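Biliverdin reductase (Synechocystis sp., PDB 5B3T) probably reduces the tetrapyrrole biliverdin with NADPH, as an enzyme of the Gfo/Idh/MocA family that pairs a Rossmann domain with a C-terminal alpha/beta domain. Local coordinates at residues Q200-Q205 with A322-Y327; Q145-I150 with G258-V263. All coordinates share one frame; numbering follows the deposited sequence.

In the fold
Both contacts set a helical segment against the large mixed sheet of the C-terminal alpha/beta domain, yet they do so at places well apart, with centres about 27 Å from each other and nearest atoms about 16 Å apart. Interaction 1 lies at the surface, where the end of helix 309-325 meets 199-210, an outermost strand of the sheet; small side chains pack there and a water bridges the two backbones. Interaction 2 is buried: the chain leaving helix 137-146 packs on the inner strand 258-263 through branched aliphatic side chains and a glycine. Neither has a direct hydrogen bond between its segments, and both lie away from the NADP-binding residues.

Interaction 1: Q200-Q205 with A322-Y327; sequences QQVDAQ and AQACGY
The methyl of A204 points at the end of the helix and meets two side chains there, the sulfur of C325 and the methyl of A324. CB of A204 lies 3.5 Å from SG of C325, and 4.1 Å from CB of A324. The sulfur owes its place to a first torsion of -85°, which sets SG beside the backbone N of C325; from there it also reaches the strand backbone, 3.6 Å from C of Q205. One strand repeat earlier, V202 points the same way and brings CG1, placed anti to its own N, to 4.2 Å from CB of A324. Helix 309-325 thus lies against an outermost strand of the mixed sheet, and small residues suit A204 and A324 because the two backbones come close. G326 ends the helix in a Schellman motif, its positive phi (66°) being easy for a residue without a side chain. On the strand edge not paired with strand 217-228, a water accepts the N-H of A204 at 3.1 Å from its N and donates to O of A324, 3.2 Å away. Q205 turns its CB from the helix, and its OE1 is hydrogen-bonded to T223 on the adjacent strand 217-228.

Interaction 2: Q145-I150 with G258-V263; sequences QNLGKI and GTLIFV
N146 lays the foot of its side chain, not its amide, against L260: its CB is 3.9 Å from CD2 of the leucine. The polar end is occupied elsewhere, ND2 bonding to the carbonyl of A142 one turn back in the helix, while OD1 receives a weak bond from NZ of K149. An asparagine suits this place because its aliphatic CB can join the apolar contact while its amide bonds to the A142 carbonyl and, weakly, to K149. At L147 the CB leaves the strand, but the branched end swings back, bringing CD2 to 4.2 Å from CD1 of L260. G148 and K149 carry the chain round a short 3-10 turn, in which K149 N bonds to O of N146 and I150 N to O of L147.

That turn delivers I150, whose side chain makes the closest approach to the strand. Its CB stands 3.3 Å from O of G258, and its CG2 is 3.6 Å from C of the same glycine. The first torsion, 67°, places CG1 between the backbone N and the carbonyl carbon, and the extended second torsion carries CD1 of I150 onward to 4.0 Å from CD1 of L260. The two side chains cross at a slant, and branched aliphatic residues suit this place because both are buried and meet each other only through carbon. Glycine is needed at 258: a CB would crowd CG2 of I150, and with phi 167° it would also jam against the preceding carbonyl oxygen.

Strand 258-263 runs between strands 248-255 and 266-271, antiparallel to both. I150 also touches L269 of strand 266-271, L260 reaches I278 of strand 274-278, and F262 packs on V139, A142 and I143, so that helix 137-146 and the turn after it lie against this part of the mixed sheet.

Interaction 1: Q200-Q205 with A322-Y327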
loop_
_atom_site.group_PDB
_atom_site.type_symbol
_atom_site.label_atom_id
_atom_site.label_comp_id
_atom_site.label_asym_id
_atom_site.label_seq_id
_atom_site.Cartn_x
_atom_site.Cartn_y
_atom_site.Cartn_z
ATOM N N GLN A 200 12.706 -16.790 3.679
ATOM C CA GLN A 200 12.885 -18.191 4.057
ATOM C C GLN A 200 12.573 -18.502 5.527
ATOM O O GLN A 200 12.199 -19.626 5.860
ATOM C CB GLN A 200 14.305 -18.655 3.718
ATOM C CG GLN A 200 14.472 -20.165 3.681
ATOM C CD GLN A 200 13.762 -20.801 2.501
ATOM O OE1 GLN A 200 14.393 -21.422 1.645
ATOM N NE2 GLN A 200 12.445 -20.648 2.449
ATOM N N GLN A 201 12.702 -17.533 6.399
ATOM C CA GLN A 201 12.450 -17.732 7.814
ATOM C C GLN A 201 11.863 -16.454 8.397
ATOM O O GLN A 201 12.217 -15.413 7.980
ATOM C CB GLN A 201 13.747 -18.127 8.532
ATOM C CG GLN A 201 13.574 -18.516 9.979
ATOM C CD GLN A 201 14.631 -19.473 10.474
ATOM O OE1 GLN A 201 14.868 -20.486 9.878
ATOM N NE2 GLN A 201 15.292 -19.127 11.548
ATOM N N VAL A 202 10.993 -16.575 9.370
ATOM C CA VAL A 202 10.302 -15.440 9.975
ATOM C C VAL A 202 10.192 -15.657 11.475
ATOM O O VAL A 202 9.843 -16.751 11.924
ATOM C CB VAL A 202 8.894 -15.234 9.374
ATOM C CG1 VAL A 202 8.196 -14.060 10.029
ATOM C CG2 VAL A 202 8.957 -15.042 7.879
ATOM N N ASP A 203 10.490 -14.612 12.248
ATOM C CA ASP A 203 10.089 -14.502 13.646
ATOM C C ASP A 203 9.403 -13.156 13.803
ATOM O O ASP A 203 9.927 -12.139 13.339
ATOM C CB ASP A 203 11.279 -14.610 14.612
ATOM C CG ASP A 203 12.146 -15.819 14.335
ATOM O OD1 ASP A 203 11.671 -16.950 14.558
ATOM O OD2 ASP A 203 13.308 -15.635 13.910
ATOM N N ALA A 204 8.235 -13.145 14.440
ATOM C CA ALA A 204 7.464 -11.917 14.562
ATOM C C ALA A 204 6.759 -11.887 15.908
ATOM O O ALA A 204 6.321 -12.925 16.414
ATOM C CB ALA A 204 6.444 -11.779 13.427
ATOM N N GLN A 205 6.666 -10.690 16.486
ATOM C CA GLN A 205 5.932 -10.451 17.719
ATOM C C GLN A 205 5.060 -9.217 17.543
ATOM O O GLN A 205 5.415 -8.282 16.819
ATOM C CB GLN A 205 6.869 -10.256 18.925
ATOM C CG GLN A 205 7.792 -11.436 19.218
ATOM C CD GLN A 205 9.003 -11.475 18.303
ATOM O OE1 GLN A 205 9.451 -10.443 17.805
ATOM N NE2 GLN A 205 9.535 -12.670 18.073
ATOM N N ALA A 322 1.925 -12.952 10.360
ATOM C CA ALA A 322 0.792 -13.027 11.276
ATOM C C ALA A 322 0.716 -14.399 11.933
ATOM O O ALA A 322 0.409 -14.512 13.127
ATOM C CB ALA A 322 -0.510 -12.711 10.537
ATOM N N GLN A 323 1.002 -15.453 11.167
ATOM C CA GLN A 323 1.050 -16.799 11.728
ATOM C C GLN A 323 2.138 -16.911 12.788
ATOM O O GLN A 323 1.930 -17.523 13.841
ATOM C CB GLN A 323 1.272 -17.810 10.604
ATOM C CG GLN A 323 1.326 -19.262 11.037
ATOM C CD GLN A 323 1.594 -20.194 9.869
ATOM O OE1 GLN A 323 2.477 -19.941 9.050
ATOM N NE2 GLN A 323 0.828 -21.274 9.784
ATOM N N ALA A 324 3.304 -16.310 12.532
ATOM C CA ALA A 324 4.371 -16.300 13.527
ATOM C C ALA A 324 3.992 -15.482 14.755
ATOM O O ALA A 324 4.528 -15.717 15.843
ATOM C CB ALA A 324 5.659 -15.757 12.909
ATOM N N CYS A 325 3.080 -14.520 14.599
ATOM C CA CYS A 325 2.639 -13.677 15.702
ATOM C C CYS A 325 1.535 -14.311 16.535
ATOM O O CYS A 325 1.235 -13.800 17.620
ATOM C CB CYS A 325 2.135 -12.329 15.170
ATOM S SG CYS A 325 3.390 -11.071 14.889
ATOM N N GLY A 326 0.921 -15.392 16.061
ATOM C CA GLY A 326 -0.329 -15.823 16.647
ATOM C C GLY A 326 -1.457 -14.848 16.413
ATOM O O GLY A 326 -2.444 -14.862 17.152
ATOM N N TYR A 327 -1.331 -13.989 15.405
ATOM C CA TYR A 327 -2.329 -12.964 15.151
ATOM C C TYR A 327 -3.545 -13.561 14.456
ATOM O O TYR A 327 -3.433 -14.483 13.643
ATOM C CB TYR A 327 -1.743 -11.834 14.302
ATOM C CG TYR A 327 -2.688 -10.666 14.122
ATOM C CD1 TYR A 327 -2.735 -9.637 15.054
ATOM C CD2 TYR A 327 -3.536 -10.594 13.023
ATOM C CE1 TYR A 327 -3.600 -8.569 14.897
ATOM C CE2 TYR A 327 -4.405 -9.529 12.858
ATOM C CZ TYR A 327 -4.432 -8.521 13.798
ATOM O OH TYR A 327 -5.295 -7.462 13.635
HETATM O O HOH W 1 7.750 -15.774 15.910
#

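Interaction 2: Q145-I150 with G258-V263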
loop_
_atom_site.group_PDB
_atom_site.type_symbol
_atom_site.label_atom_id
_atom_site.label_comp_id
_atom_site.label_asym_id
_atom_site.label_seq_id
_atom_site.Cartn_x
_atom_site.Cartn_y
_atom_site.Cartn_z
ATOM N N GLN A 145 16.728 1.946 -7.763
ATOM C CA GLN A 145 17.697 2.557 -8.666
ATOM C C GLN A 145 19.125 2.507 -8.139
ATOM O O GLN A 145 20.053 2.797 -8.902
ATOM C CB GLN A 145 17.307 4.010 -8.939
ATOM C CG GLN A 145 16.203 4.178 -9.971
ATOM C CD GLN A 145 15.627 5.581 -9.981
ATOM O OE1 GLN A 145 16.316 6.549 -9.656
ATOM N NE2 GLN A 145 14.360 5.699 -10.361
ATOM N N ASN A 146 19.332 2.152 -6.869
ATOM C CA ASN A 146 20.659 2.211 -6.275
ATOM C C ASN A 146 21.099 0.923 -5.590
ATOM O O ASN A 146 22.243 0.855 -5.128
ATOM C CB ASN A 146 20.739 3.368 -5.268
ATOM C CG ASN A 146 20.719 4.729 -5.941
ATOM O OD1 ASN A 146 21.736 5.192 -6.460
ATOM N ND2 ASN A 146 19.560 5.375 -5.937
ATOM N N LEU A 147 20.236 -0.095 -5.510
ATOM C CA LEU A 147 20.644 -1.362 -4.909
ATOM C C LEU A 147 21.803 -1.997 -5.664
ATOM O O LEU A 147 22.663 -2.641 -5.052
ATOM C CB LEU A 147 19.459 -2.327 -4.854
ATOM C CG LEU A 147 18.671 -2.341 -3.543
ATOM C CD1 LEU A 147 17.474 -3.272 -3.642
ATOM C CD2 LEU A 147 19.572 -2.751 -2.390
ATOM N N GLY A 148 21.852 -1.820 -6.986
ATOM C CA GLY A 148 22.940 -2.379 -7.769
ATOM C C GLY A 148 24.305 -1.831 -7.407
ATOM O O GLY A 148 25.321 -2.402 -7.820
ATOM N N LYS A 149 24.356 -0.746 -6.636
ATOM C CA LYS A 149 25.612 -0.100 -6.284
ATOM C C LYS A 149 26.264 -0.666 -5.025
ATOM O O LYS A 149 27.457 -0.427 -4.813
ATOM C CB LYS A 149 25.402 1.406 -6.091
ATOM C CG LYS A 149 24.973 2.168 -7.338
ATOM C CD LYS A 149 24.844 3.656 -7.031
ATOM C CE LYS A 149 24.609 4.490 -8.282
ATOM N NZ LYS A 149 23.412 4.040 -9.043
ATOM N N ILE A 150 25.531 -1.402 -4.189
ATOM C CA ILE A 150 26.021 -1.759 -2.861
ATOM C C ILE A 150 26.329 -3.246 -2.733
ATOM O O ILE A 150 26.559 -3.730 -1.620
ATOM C CB ILE A 150 25.043 -1.308 -1.764
ATOM C CG1 ILE A 150 23.734 -2.095 -1.839
ATOM C CG2 ILE A 150 24.768 0.181 -1.881
ATOM C CD1 ILE A 150 22.771 -1.766 -0.714
ATOM N N GLY A 258 28.411 -1.063 -0.066
ATOM C CA GLY A 258 27.881 0.222 0.346
ATOM C C GLY A 258 26.647 0.071 1.206
ATOM O O GLY A 258 26.084 -1.017 1.360
ATOM N N THR A 259 26.231 1.204 1.769
ATOM C CA THR A 259 25.038 1.296 2.599
ATOM C C THR A 259 24.107 2.364 2.044
ATOM O O THR A 259 24.551 3.456 1.671
ATOM C CB THR A 259 25.400 1.629 4.057
ATOM O OG1 THR A 259 26.013 0.489 4.671
ATOM C CG2 THR A 259 24.163 2.028 4.853
ATOM N N LEU A 260 22.818 2.043 1.985
ATOM C CA LEU A 260 21.772 3.003 1.662
ATOM C C LEU A 260 21.019 3.361 2.937
ATOM O O LEU A 260 20.538 2.472 3.646
ATOM C CB LEU A 260 20.805 2.434 0.620
ATOM C CG LEU A 260 21.371 2.084 -0.758
ATOM C CD1 LEU A 260 20.342 1.327 -1.586
ATOM C CD2 LEU A 260 21.815 3.346 -1.479
ATOM N N ILE A 261 20.926 4.655 3.230
ATOM C CA ILE A 261 20.206 5.147 4.400
ATOM C C ILE A 261 19.124 6.096 3.925
ATOM O O ILE A 261 19.423 7.109 3.280
ATOM C CB ILE A 261 21.123 5.874 5.389
ATOM C CG1 ILE A 261 22.392 5.084 5.643
ATOM C CG2 ILE A 261 20.394 6.125 6.701
ATOM C CD1 ILE A 261 23.326 5.842 6.500
ATOM N N PHE A 262 17.878 5.791 4.269
ATOM C CA PHE A 262 16.767 6.698 4.027
ATOM C C PHE A 262 16.156 7.088 5.364
ATOM O O PHE A 262 15.692 6.225 6.116
ATOM C CB PHE A 262 15.731 6.070 3.095
ATOM C CG PHE A 262 16.227 5.888 1.688
ATOM C CD1 PHE A 262 16.940 4.757 1.335
ATOM C CD2 PHE A 262 16.003 6.862 0.727
ATOM C CE1 PHE A 262 17.412 4.591 0.045
ATOM C CE2 PHE A 262 16.469 6.704 -0.565
ATOM C CZ PHE A 262 17.174 5.566 -0.907
ATOM N N VAL A 263 16.190 8.383 5.667
ATOM C CA VAL A 263 15.530 8.958 6.831
ATOM C C VAL A 263 14.355 9.764 6.303
ATOM O O VAL A 263 14.542 10.832 5.706
ATOM C CB VAL A 263 16.478 9.831 7.662
ATOM C CG1 VAL A 263 15.744 10.419 8.861
ATOM C CG2 VAL A 263 17.697 9.030 8.104
#